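Local coordinates for spore coat polysaccharide biosynthesis protein spsE (PDB 1VLI) that probably acts as an N-acylneuraminate-9-phosphate synthase-type enzyme in the pathway that makes the spore coat polysaccharide of Bacillus subtilis, at residues G125-L130 with K152-L157; C235-V238 with L244-K247; A52-G57 with K113-L118; A168-V173 with A213-E218; I190-A195 with S207-L212. One frame throughout, in Å; residues are numbered along the deposited sequence.

Contact 1 of 5, residues G125-L130 with K152-L157; sequences GSADLL and KYVARL
A127 and V154 form the close side of this contact between two helices. The methyl CB of A127 points at the opposite helix and lies 4.0 Å from V154 CG2. Both residues are buried. V154 presents its CG2 branch here, and the same side chain also packs on F138 and M161 of two barrel strands. The small alanine lets the backbones come near, with the CA atoms of A127 and V154 6.9 Å apart. The ring of Y153 extends the apolar patch outward. Its CE1 stands 4.2 Å from A127 CB, approached at a slant.

Farther out the contact turns polar and more open to solvent, with less apolar packing. Y153 OH donates a hydrogen bond of 2.7 Å to D128 OD1. The carboxylate uses the syn lone pair of OD1, on the side of its other oxygen. D128 OD1 lies at the edge of the tyrosine ring, in its plane, while the carboxylate itself is turned 42° from that plane. The ring reaches across because Y153 CG is anti to the backbone N (chi1 -174°). The two side chains meet at about a right angle. D128 is exposed, so this bond sits on the solvent side. R156 and K152 are engaged elsewhere, in salt bridges to E183 and E353.

Strand 138-140 lies between helices 124-131 and 148-155 in the chain, and L130, V154 and L157 all touch its F138. Two successive outer helices packed side by side over the strand that links them are typical of the TIM barrel.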
# COMPACT_ATOMS: atom_id res chain seq x y z
N GLY A 125 13.72 6.83 3.40
CA GLY A 125 13.64 7.66 4.60
C GLY A 125 12.40 7.45 5.47
O GLY A 125 12.49 7.44 6.71
N SER A 126 11.23 7.33 4.83
CA SER A 126 10.01 6.96 5.55
C SER A 126 10.16 5.56 6.15
O SER A 126 9.75 5.31 7.30
CB SER A 126 8.78 7.05 4.65
OG SER A 126 8.97 6.33 3.44
N ALA A 127 10.79 4.67 5.39
CA ALA A 127 11.09 3.33 5.88
C ALA A 127 11.93 3.35 7.18
O ALA A 127 11.68 2.59 8.09
CB ALA A 127 11.77 2.50 4.80
N ASP A 128 12.90 4.24 7.25
CA ASP A 128 13.79 4.29 8.39
C ASP A 128 13.07 4.82 9.62
O ASP A 128 13.33 4.38 10.74
CB ASP A 128 14.93 5.24 8.10
CG ASP A 128 15.94 4.67 7.14
OD1 ASP A 128 15.90 3.45 6.85
OD2 ASP A 128 16.85 5.36 6.67
N LEU A 129 12.22 5.82 9.41
CA LEU A 129 11.44 6.39 10.47
C LEU A 129 10.52 5.36 11.08
O LEU A 129 10.54 5.17 12.30
CB LEU A 129 10.72 7.65 9.98
CG LEU A 129 11.69 8.84 9.83
CD1 LEU A 129 11.06 10.05 9.16
CD2 LEU A 129 12.26 9.23 11.20
N LEU A 130 9.76 4.65 10.23
CA LEU A 130 8.88 3.58 10.68
C LEU A 130 9.68 2.46 11.35
O LEU A 130 9.28 1.91 12.39
CB LEU A 130 8.06 3.02 9.50
CG LEU A 130 6.93 2.07 9.83
CD1 LEU A 130 6.00 2.63 10.87
CD2 LEU A 130 6.14 1.67 8.57
N LYS A 152 13.40 -3.59 -2.28
CA LYS A 152 14.64 -4.28 -1.91
C LYS A 152 15.09 -3.78 -0.54
O LYS A 152 15.54 -4.55 0.30
CB LYS A 152 15.68 -3.94 -2.97
CG LYS A 152 16.87 -4.86 -3.08
CD LYS A 152 17.94 -4.26 -4.01
CE LYS A 152 19.04 -5.26 -4.40
NZ LYS A 152 19.31 -5.33 -5.89
N TYR A 153 14.98 -2.49 -0.33
CA TYR A 153 15.49 -1.85 0.87
C TYR A 153 14.71 -2.31 2.08
O TYR A 153 15.29 -2.69 3.10
CB TYR A 153 15.35 -0.35 0.72
CG TYR A 153 15.96 0.46 1.81
CD1 TYR A 153 15.24 0.77 2.97
CD2 TYR A 153 17.24 0.97 1.68
CE1 TYR A 153 15.77 1.54 3.96
CE2 TYR A 153 17.79 1.74 2.68
CZ TYR A 153 17.05 2.03 3.82
OH TYR A 153 17.60 2.83 4.81
N VAL A 154 13.39 -2.31 1.96
CA VAL A 154 12.55 -2.76 3.04
C VAL A 154 12.60 -4.29 3.22
O VAL A 154 12.63 -4.79 4.35
CB VAL A 154 11.11 -2.29 2.83
CG1 VAL A 154 10.27 -2.71 3.99
CG2 VAL A 154 11.06 -0.78 2.70
N ALA A 155 12.62 -5.04 2.12
CA ALA A 155 12.72 -6.50 2.23
C ALA A 155 13.87 -6.93 3.17
O ALA A 155 13.75 -7.91 3.89
CB ALA A 155 12.89 -7.13 0.88
N ARG A 156 14.98 -6.18 3.16
CA ARG A 156 16.16 -6.54 3.96
C ARG A 156 15.98 -6.34 5.47
O ARG A 156 16.83 -6.75 6.24
CB ARG A 156 17.38 -5.76 3.49
CG ARG A 156 18.03 -6.34 2.27
CD ARG A 156 19.09 -5.44 1.68
NE ARG A 156 19.45 -5.90 0.35
CZ ARG A 156 20.40 -5.36 -0.40
NH1 ARG A 156 21.12 -4.33 0.04
NH2 ARG A 156 20.64 -5.86 -1.61
N LEU A 157 14.89 -5.71 5.87
CA LEU A 157 14.62 -5.47 7.27
C LEU A 157 13.96 -6.68 7.91
O LEU A 157 13.78 -6.72 9.13
CB LEU A 157 13.75 -4.23 7.42
CG LEU A 157 14.42 -2.97 6.88
CD1 LEU A 157 13.43 -1.80 6.80
CD2 LEU A 157 15.66 -2.64 7.76

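Contact 2 of 5, residues C235-V238 with L244-K247; sequences CAAV and LIEK
K247 NZ is gripped by three groups. K247 lies two residues on from I245, which meets the helix. Its NZ forms a salt bridge with D225 OD2 and hydrogen bonds with the carbonyl oxygens of S227 and H229. These bonds tie strand 244-248 to the end of strand 220-225 and the loop after it. The two strands and helix 232-239 between them make one beta-alpha-beta unit of the TIM barrel. The next residue, H248, is a zinc ligand.

The side chain of E246 belongs to another face of the strand. Its carboxylate pairs with K62 in a salt bridge and takes a hydrogen bond with S224 OG.

I245 points from the strand to the helix, and only apolar groups meet there. All three touching residues are buried. F223 of strand 220-225 borders both A237 and I245. I276 and T279 of helix 266-285 pack against V238 from outside the pair. I245 and V238 cross at about a right angle. I245 CG1 is anti to its carbonyl carbon (chi1 -60°), which sends this branch toward the helix. There V238 CG2 lies 4.0 Å from I245 CG1, and A237 CB lies 4.1 Å from I245 CD1.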
# COMPACT_ATOMS: atom_id res chain seq x y z
N CYS A 235 -17.22 -9.93 2.63
CA CYS A 235 -17.60 -11.33 2.79
C CYS A 235 -17.45 -12.17 1.52
O CYS A 235 -17.01 -13.32 1.60
CB CYS A 235 -19.04 -11.43 3.27
SG CYS A 235 -19.23 -10.86 4.98
N ALA A 236 -17.80 -11.61 0.37
CA ALA A 236 -17.65 -12.34 -0.89
C ALA A 236 -16.17 -12.64 -1.10
O ALA A 236 -15.80 -13.75 -1.42
CB ALA A 236 -18.22 -11.55 -2.03
N ALA A 237 -15.31 -11.65 -0.84
CA ALA A 237 -13.85 -11.83 -0.94
C ALA A 237 -13.35 -12.96 -0.04
O ALA A 237 -12.57 -13.81 -0.50
CB ALA A 237 -13.14 -10.53 -0.59
N VAL A 238 -13.80 -12.95 1.23
CA VAL A 238 -13.41 -13.96 2.21
C VAL A 238 -13.82 -15.34 1.72
O VAL A 238 -13.03 -16.29 1.78
CB VAL A 238 -14.03 -13.66 3.61
CG1 VAL A 238 -14.02 -14.89 4.54
CG2 VAL A 238 -13.31 -12.50 4.25
N LEU A 244 -6.65 -11.41 4.23
CA LEU A 244 -6.68 -10.10 4.84
C LEU A 244 -7.69 -9.24 4.12
O LEU A 244 -7.94 -9.41 2.89
CB LEU A 244 -5.33 -9.40 4.77
CG LEU A 244 -3.97 -10.08 4.88
CD1 LEU A 244 -3.68 -10.86 3.57
CD2 LEU A 244 -2.99 -8.99 5.03
N ILE A 245 -8.29 -8.33 4.89
CA ILE A 245 -9.27 -7.35 4.40
C ILE A 245 -8.87 -6.02 4.97
O ILE A 245 -8.62 -5.92 6.18
CB ILE A 245 -10.72 -7.68 4.87
CG1 ILE A 245 -11.21 -9.05 4.40
CG2 ILE A 245 -11.73 -6.60 4.46
CD1 ILE A 245 -11.28 -9.23 2.78
N GLU A 246 -8.83 -5.01 4.12
CA GLU A 246 -8.60 -3.64 4.56
C GLU A 246 -9.85 -2.82 4.19
O GLU A 246 -10.36 -2.91 3.05
CB GLU A 246 -7.36 -3.10 3.86
CG GLU A 246 -6.75 -1.84 4.42
CD GLU A 246 -5.58 -1.33 3.58
OE1 GLU A 246 -5.12 -2.06 2.65
OE2 GLU A 246 -5.12 -0.20 3.82
N LYS A 247 -10.38 -2.06 5.16
CA LYS A 247 -11.50 -1.14 4.93
C LYS A 247 -11.27 0.16 5.68
O LYS A 247 -10.79 0.13 6.82
CB LYS A 247 -12.81 -1.78 5.41
CG LYS A 247 -14.11 -1.12 4.93
CD LYS A 247 -14.63 -1.72 3.64
CE LYS A 247 -16.12 -1.45 3.47
NZ LYS A 247 -16.60 -1.88 2.12

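Contact 3 of 5, residues A52-G57 with K113-L118; sequences AAAEAG and KQVIFL
V115 CG1 is anti to the carbonyl carbon (chi1 -51°), and this sets the methyl against A54 on the last turn of a helix. K113 starts in a similar way, but its chain then bends at chi2 (-64°) and chi3 (-84°) and leads NZ toward the E55 side, past A54.

A54 is the hub. Its CB lies 3.9 Å from V115 CG1, and A54 CA is equally near that methyl. K113 CB also approaches A54 CB, at 4.1 Å. The backbone also joins in, since K113 O is 4.0 Å from A54 CB. The alanine methyl thus meets both K113 and V115, two residues apart in the link. V115 is buried, whereas A54 and K113 are partly exposed. On the outer side, K113 NZ and E55 OE2 have opposite charges but stay 5.4 Å apart, too far for a salt bridge.

The helix ends just beyond the contact. G57 has a positive phi, and its N bonds back to A54 O at 2.9 Å as part of a Schellman motif.

K113 follows directly on helix 103-112, and strand 116-118 begins just after V115. V115 also touches V61 of strand 60-63, which bonds to strand 116-118 through the backbone. Helix 266-285 flanks helix 43-56 at A52 and A56. The contact therefore ties the end of helix 43-56 to the link from helix 103-112 into the next barrel strand.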
# COMPACT_ATOMS: atom_id res chain seq x y z
N ALA A 52 -12.64 2.57 18.29
CA ALA A 52 -13.65 2.04 17.37
C ALA A 52 -13.18 0.75 16.68
O ALA A 52 -13.95 -0.21 16.58
CB ALA A 52 -14.01 3.10 16.34
N ALA A 53 -11.92 0.74 16.25
CA ALA A 53 -11.29 -0.42 15.64
C ALA A 53 -11.26 -1.62 16.59
O ALA A 53 -11.58 -2.74 16.19
CB ALA A 53 -9.88 -0.08 15.20
N ALA A 54 -10.84 -1.36 17.83
CA ALA A 54 -10.79 -2.35 18.89
C ALA A 54 -12.16 -2.91 19.21
O ALA A 54 -12.32 -4.12 19.28
CB ALA A 54 -10.15 -1.72 20.19
N GLU A 55 -13.14 -2.03 19.44
CA GLU A 55 -14.50 -2.44 19.83
C GLU A 55 -15.11 -3.26 18.69
O GLU A 55 -15.85 -4.23 18.92
CB GLU A 55 -15.39 -1.23 20.18
CG GLU A 55 -15.03 -0.53 21.50
CD GLU A 55 -15.31 0.99 21.51
OE1 GLU A 55 -16.04 1.47 20.60
OE2 GLU A 55 -14.78 1.71 22.42
N ALA A 56 -14.79 -2.87 17.46
CA ALA A 56 -15.21 -3.63 16.28
C ALA A 56 -14.58 -5.04 16.14
O ALA A 56 -15.09 -5.88 15.39
CB ALA A 56 -14.98 -2.82 15.03
N GLY A 57 -13.46 -5.27 16.83
CA GLY A 57 -12.75 -6.56 16.74
C GLY A 57 -11.84 -6.69 15.51
O GLY A 57 -11.60 -7.79 15.00
N LYS A 113 -4.90 -1.57 23.74
CA LYS A 113 -6.24 -1.96 23.25
C LYS A 113 -6.13 -3.24 22.39
O LYS A 113 -7.10 -3.68 21.76
CB LYS A 113 -6.97 -0.81 22.54
CG LYS A 113 -7.17 0.50 23.34
CD LYS A 113 -8.07 0.37 24.61
CE LYS A 113 -9.56 0.49 24.26
NZ LYS A 113 -10.53 -0.15 25.24
N GLN A 114 -4.93 -3.83 22.42
CA GLN A 114 -4.60 -5.06 21.72
C GLN A 114 -4.94 -5.01 20.24
O GLN A 114 -5.51 -5.95 19.67
CB GLN A 114 -5.23 -6.27 22.40
CG GLN A 114 -4.38 -6.79 23.54
CD GLN A 114 -5.22 -7.36 24.66
OE1 GLN A 114 -6.09 -8.22 24.44
NE2 GLN A 114 -4.96 -6.88 25.88
N VAL A 115 -4.60 -3.88 19.62
CA VAL A 115 -4.63 -3.80 18.18
C VAL A 115 -3.23 -3.47 17.67
O VAL A 115 -2.38 -2.89 18.38
CB VAL A 115 -5.75 -2.86 17.63
CG1 VAL A 115 -7.08 -3.19 18.24
CG2 VAL A 115 -5.44 -1.42 17.90
N ILE A 116 -2.98 -3.89 16.43
CA ILE A 116 -1.67 -3.78 15.84
C ILE A 116 -1.65 -2.54 14.98
O ILE A 116 -2.40 -2.44 13.98
CB ILE A 116 -1.36 -5.04 14.99
CG1 ILE A 116 -1.33 -6.31 15.86
CG2 ILE A 116 -0.06 -4.85 14.19
CD1 ILE A 116 -1.38 -7.62 15.03
N PHE A 117 -0.78 -1.61 15.35
CA PHE A 117 -0.55 -0.40 14.61
C PHE A 117 0.22 -0.71 13.35
O PHE A 117 1.25 -1.41 13.39
CB PHE A 117 0.25 0.59 15.45
CG PHE A 117 0.60 1.87 14.73
CD1 PHE A 117 -0.26 2.97 14.76
CD2 PHE A 117 1.79 1.97 14.00
CE1 PHE A 117 0.07 4.16 14.07
CE2 PHE A 117 2.12 3.14 13.30
CZ PHE A 117 1.26 4.23 13.35
N LEU A 118 -0.28 -0.18 12.23
CA LEU A 118 0.39 -0.29 10.94
C LEU A 118 0.40 1.04 10.21
O LEU A 118 -0.52 1.85 10.33
CB LEU A 118 -0.31 -1.32 10.05
CG LEU A 118 -0.28 -2.77 10.50
CD1 LEU A 118 -1.16 -3.51 9.55
CD2 LEU A 118 1.12 -3.34 10.46

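Contact 4 of 5, residues A168-V173 with A213-E218; sequences AEISDV and AAAFPE
The ring of F216 takes two aliphatic groups at a slant, neither squarely over a face nor at an edge. V173 CG1 is 3.5 Å from F216 CE2, and I170 CD1 is 3.7 Å from the same carbon. The ring of W177 also meets F216, with the planes at about 50°. This is a joint between two outer helices of the TIM barrel: the start of helix 170-181 meets the end of helix 208-215.

V173 CG1 is anti to the backbone N (chi1 175°), which aims this methyl at the ring. I170 comes past F216 in the opposite sense and touches with the end of its chain. The same I170 CD1 lies 4.3 Å from A215 CB, so it bridges the ring and the last helical turn. V173 and F216 are buried and both also reach I190 of strand 188-193. A215 is exposed, and I170 is partly so. Putting an alanine at F216 would probably open a gap beside V173 and I170 and leave W177 without its ring partner.

Outside the contact, E218 forms a salt bridge with R181, from the far end of helix 170-181. At the near end of that helix E169, at the N-cap position, donates its backbone N to the carboxylate of D172, as in one half of a capping box. E169 N lies 2.8 Å from D172 OD2, on the anti side and 22° out of the carboxylate plane.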
# COMPACT_ATOMS: atom_id res chain seq x y z
N ALA A 168 -2.52 -2.81 -11.64
CA ALA A 168 -1.33 -3.58 -11.97
C ALA A 168 -1.72 -4.69 -12.91
O ALA A 168 -2.87 -5.11 -12.92
CB ALA A 168 -0.69 -4.16 -10.72
N GLU A 169 -0.77 -5.16 -13.69
CA GLU A 169 -0.95 -6.40 -14.41
C GLU A 169 -0.11 -7.46 -13.72
O GLU A 169 0.62 -7.17 -12.76
CB GLU A 169 -0.58 -6.20 -15.86
CG GLU A 169 -1.48 -5.15 -16.46
CD GLU A 169 -1.64 -5.33 -17.94
OE1 GLU A 169 -0.61 -5.34 -18.65
OE2 GLU A 169 -2.79 -5.45 -18.38
N ILE A 170 -0.23 -8.69 -14.20
CA ILE A 170 0.38 -9.84 -13.52
C ILE A 170 1.92 -9.75 -13.43
O ILE A 170 2.55 -10.13 -12.42
CB ILE A 170 -0.19 -11.18 -14.09
CG1 ILE A 170 0.18 -12.39 -13.23
CG2 ILE A 170 0.18 -11.39 -15.57
CD1 ILE A 170 -0.56 -12.48 -11.95
N SER A 171 2.53 -9.16 -14.46
CA SER A 171 3.96 -9.03 -14.50
C SER A 171 4.49 -8.04 -13.46
O SER A 171 5.57 -8.25 -12.92
CB SER A 171 4.39 -8.63 -15.91
OG SER A 171 3.56 -7.59 -16.36
N ASP A 172 3.73 -6.99 -13.16
CA ASP A 172 4.12 -6.05 -12.07
C ASP A 172 4.06 -6.74 -10.71
O ASP A 172 4.92 -6.52 -9.82
CB ASP A 172 3.19 -4.83 -12.03
CG ASP A 172 2.93 -4.22 -13.42
OD1 ASP A 172 3.91 -3.94 -14.13
OD2 ASP A 172 1.79 -4.00 -13.87
N VAL A 173 3.04 -7.58 -10.56
CA VAL A 173 2.83 -8.27 -9.30
C VAL A 173 4.00 -9.25 -9.12
O VAL A 173 4.66 -9.30 -8.05
CB VAL A 173 1.47 -8.94 -9.28
CG1 VAL A 173 1.28 -9.76 -8.07
CG2 VAL A 173 0.39 -7.91 -9.30
N ALA A 213 -3.92 -16.24 -6.10
CA ALA A 213 -3.54 -17.24 -5.10
C ALA A 213 -2.92 -18.48 -5.75
O ALA A 213 -1.94 -19.05 -5.26
CB ALA A 213 -4.77 -17.65 -4.26
N ALA A 214 -3.50 -18.90 -6.87
CA ALA A 214 -2.91 -19.98 -7.63
C ALA A 214 -1.62 -19.51 -8.26
O ALA A 214 -0.62 -20.22 -8.23
CB ALA A 214 -3.90 -20.52 -8.68
N ALA A 215 -1.59 -18.28 -8.78
CA ALA A 215 -0.38 -17.77 -9.46
C ALA A 215 0.83 -17.58 -8.55
O ALA A 215 1.96 -17.74 -9.01
CB ALA A 215 -0.67 -16.46 -10.26
N PHE A 216 0.59 -17.24 -7.27
CA PHE A 216 1.63 -17.04 -6.25
C PHE A 216 1.33 -17.87 -5.01
O PHE A 216 0.99 -17.31 -3.95
CB PHE A 216 1.71 -15.56 -5.86
CG PHE A 216 1.98 -14.65 -7.01
CD1 PHE A 216 3.28 -14.47 -7.49
CD2 PHE A 216 0.93 -14.00 -7.66
CE1 PHE A 216 3.54 -13.66 -8.60
CE2 PHE A 216 1.19 -13.18 -8.78
CZ PHE A 216 2.49 -13.03 -9.24
N PRO A 217 1.49 -19.19 -5.09
CA PRO A 217 0.97 -20.04 -4.04
C PRO A 217 1.77 -19.95 -2.75
O PRO A 217 1.36 -20.49 -1.74
CB PRO A 217 1.04 -21.45 -4.67
CG PRO A 217 2.23 -21.39 -5.52
CD PRO A 217 2.24 -19.97 -6.08
N GLU A 218 2.90 -19.24 -2.76
CA GLU A 218 3.60 -18.96 -1.49
C GLU A 218 3.30 -17.57 -0.90
O GLU A 218 3.83 -17.22 0.16
CB GLU A 218 5.11 -19.14 -1.65
CG GLU A 218 5.59 -20.58 -1.55
CD GLU A 218 7.03 -20.72 -2.00
OE1 GLU A 218 7.95 -20.48 -1.17
OE2 GLU A 218 7.25 -21.04 -3.20

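Contact 5 of 5, residues I190-A195 with S207-L212; sequences IMHCVA and SVIPML
V208 and H192 make a CH-pi contact. V208 CG1 sits over one face of the H192 ring, 3.8 Å from its centroid and 23° off the ring normal. It is offset toward the rim, where V208 CG1 and H192 ND1 are 3.5 Å apart. The two side chains cross at about a right angle. H192 CG is anti to the backbone N (chi1 171°), which brings the ring beneath the V208 methyl.

Wider van der Waals contacts continue along the helix. H192 CB lies 4.3 Å from I209 CG1. Near the start of the strand segment, I190 CG2 meets L212 CD1 at 4.3 Å. All five residues are buried.

Strand 188-193, helix 208-215 and strand 220-225 form a beta-alpha-beta unit of the TIM barrel. The helix segment runs back against the strand at 154°, with the axes 9.3 Å apart at closest. I190, I209 and L212 also reach strand 220-225, at I221 and F223.

The polar bonds go to other parts of the chain. H192 NE2 bonds to the carbonyl oxygen of S204, just ahead of the helix, and H192 ND1 has a weak hydrogen bond with K301 NZ. A leucine in place of H192 would probably leave S204 O without its NE2 partner and lose the flat face under V208. Beyond the strand, V194 O takes a hydrogen bond with ND1 of H226, a zinc ligand.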
# COMPACT_ATOMS: atom_id res chain seq x y z
N ILE A 190 -0.20 -10.00 -0.73
CA ILE A 190 -0.48 -9.22 -1.96
C ILE A 190 -1.95 -8.84 -1.89
O ILE A 190 -2.79 -9.71 -1.80
CB ILE A 190 -0.23 -10.12 -3.20
CG1 ILE A 190 1.21 -10.66 -3.20
CG2 ILE A 190 -0.53 -9.35 -4.51
CD1 ILE A 190 1.60 -11.46 -4.42
N MSE A 191 -2.26 -7.53 -1.89
CA MSE A 191 -3.66 -7.10 -1.82
C MSE A 191 -4.18 -6.81 -3.22
O MSE A 191 -3.56 -6.09 -3.98
CB MSE A 191 -3.82 -5.86 -0.97
CG MSE A 191 -3.13 -5.90 0.44
SE MSE A 191 -3.99 -7.19 1.59
CE MSE A 191 -5.52 -6.12 2.17
N HIS A 192 -5.33 -7.36 -3.57
CA HIS A 192 -6.08 -6.90 -4.72
C HIS A 192 -6.82 -5.65 -4.30
O HIS A 192 -7.20 -5.52 -3.14
CB HIS A 192 -7.08 -7.97 -5.17
CG HIS A 192 -8.04 -7.49 -6.21
ND1 HIS A 192 -7.63 -6.88 -7.38
CD2 HIS A 192 -9.39 -7.55 -6.27
CE1 HIS A 192 -8.69 -6.59 -8.12
NE2 HIS A 192 -9.76 -6.99 -7.47
N CYS A 193 -7.08 -4.76 -5.24
CA CYS A 193 -7.49 -3.43 -4.88
C CYS A 193 -7.95 -2.65 -6.10
O CYS A 193 -7.39 -2.82 -7.17
CB CYS A 193 -6.25 -2.75 -4.30
SG CYS A 193 -6.58 -1.11 -3.73
N VAL A 194 -8.92 -1.76 -5.93
CA VAL A 194 -9.32 -0.80 -6.97
C VAL A 194 -9.05 0.66 -6.54
O VAL A 194 -9.52 1.10 -5.47
CB VAL A 194 -10.82 -0.92 -7.28
CG1 VAL A 194 -11.19 -0.10 -8.49
CG2 VAL A 194 -11.21 -2.38 -7.46
N ALA A 195 -8.32 1.43 -7.35
CA ALA A 195 -7.84 2.78 -6.92
C ALA A 195 -8.90 3.89 -6.85
O ALA A 195 -8.68 4.92 -6.21
CB ALA A 195 -6.62 3.24 -7.75
N SER A 207 -12.83 -12.18 -8.90
CA SER A 207 -12.23 -13.40 -9.45
C SER A 207 -10.70 -13.28 -9.51
O SER A 207 -10.00 -14.27 -9.69
CB SER A 207 -12.83 -13.78 -10.82
OG SER A 207 -12.79 -12.65 -11.67
N VAL A 208 -10.18 -12.08 -9.32
CA VAL A 208 -8.76 -11.86 -9.28
C VAL A 208 -8.09 -12.51 -8.08
O VAL A 208 -6.93 -12.93 -8.15
CB VAL A 208 -8.46 -10.35 -9.28
CG1 VAL A 208 -7.02 -10.05 -8.81
CG2 VAL A 208 -8.72 -9.76 -10.64
N ILE A 209 -8.83 -12.60 -6.96
CA ILE A 209 -8.28 -13.16 -5.74
C ILE A 209 -7.81 -14.63 -5.88
O ILE A 209 -6.62 -14.88 -5.67
CB ILE A 209 -9.25 -12.95 -4.54
CG1 ILE A 209 -9.30 -11.46 -4.19
CG2 ILE A 209 -8.82 -13.82 -3.34
CD1 ILE A 209 -10.37 -11.11 -3.11
N PRO A 210 -8.69 -15.59 -6.23
CA PRO A 210 -8.23 -16.95 -6.59
C PRO A 210 -7.18 -17.06 -7.68
O PRO A 210 -6.29 -17.89 -7.57
CB PRO A 210 -9.52 -17.74 -6.95
CG PRO A 210 -10.59 -16.74 -7.05
CD PRO A 210 -10.17 -15.52 -6.20
N MSE A 211 -7.25 -16.22 -8.71
CA MSE A 211 -6.24 -16.22 -9.75
C MSE A 211 -4.86 -15.92 -9.14
O MSE A 211 -3.90 -16.68 -9.34
CB MSE A 211 -6.57 -15.17 -10.80
CG MSE A 211 -5.69 -15.18 -12.01
SE MSE A 211 -4.06 -14.19 -11.80
CE MSE A 211 -4.80 -12.29 -11.82
N LEU A 212 -4.75 -14.81 -8.39
CA LEU A 212 -3.47 -14.51 -7.72
C LEU A 212 -3.00 -15.61 -6.78
O LEU A 212 -1.83 -15.90 -6.69
CB LEU A 212 -3.49 -13.18 -6.97
CG LEU A 212 -3.65 -11.94 -7.85
CD1 LEU A 212 -3.75 -10.73 -6.96
CD2 LEU A 212 -2.52 -11.79 -8.95

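In the fold
Contacts 2 and 5 are the buried ones. Each joins a barrel strand to the helix of its own beta-alpha-beta unit, and their chemistry is mostly aliphatic, with a histidine ring added in contact 5. They touch where A237 CB meets I209 CD1 at 3.8 Å. Contacts 1, 3 and 4 are only partly buried. Contacts 1 and 4 pair outer helices, whereas contact 3 sets a helix end against a loop. Contact 1 alone has a hydrogen bond between its segments. Contacts 4 and 5 share helix 208-215, and I170 CD1 lies 3.7 Å from L212 CD2. Contacts 3 and 4 are remote, with centres about 30 Å apart.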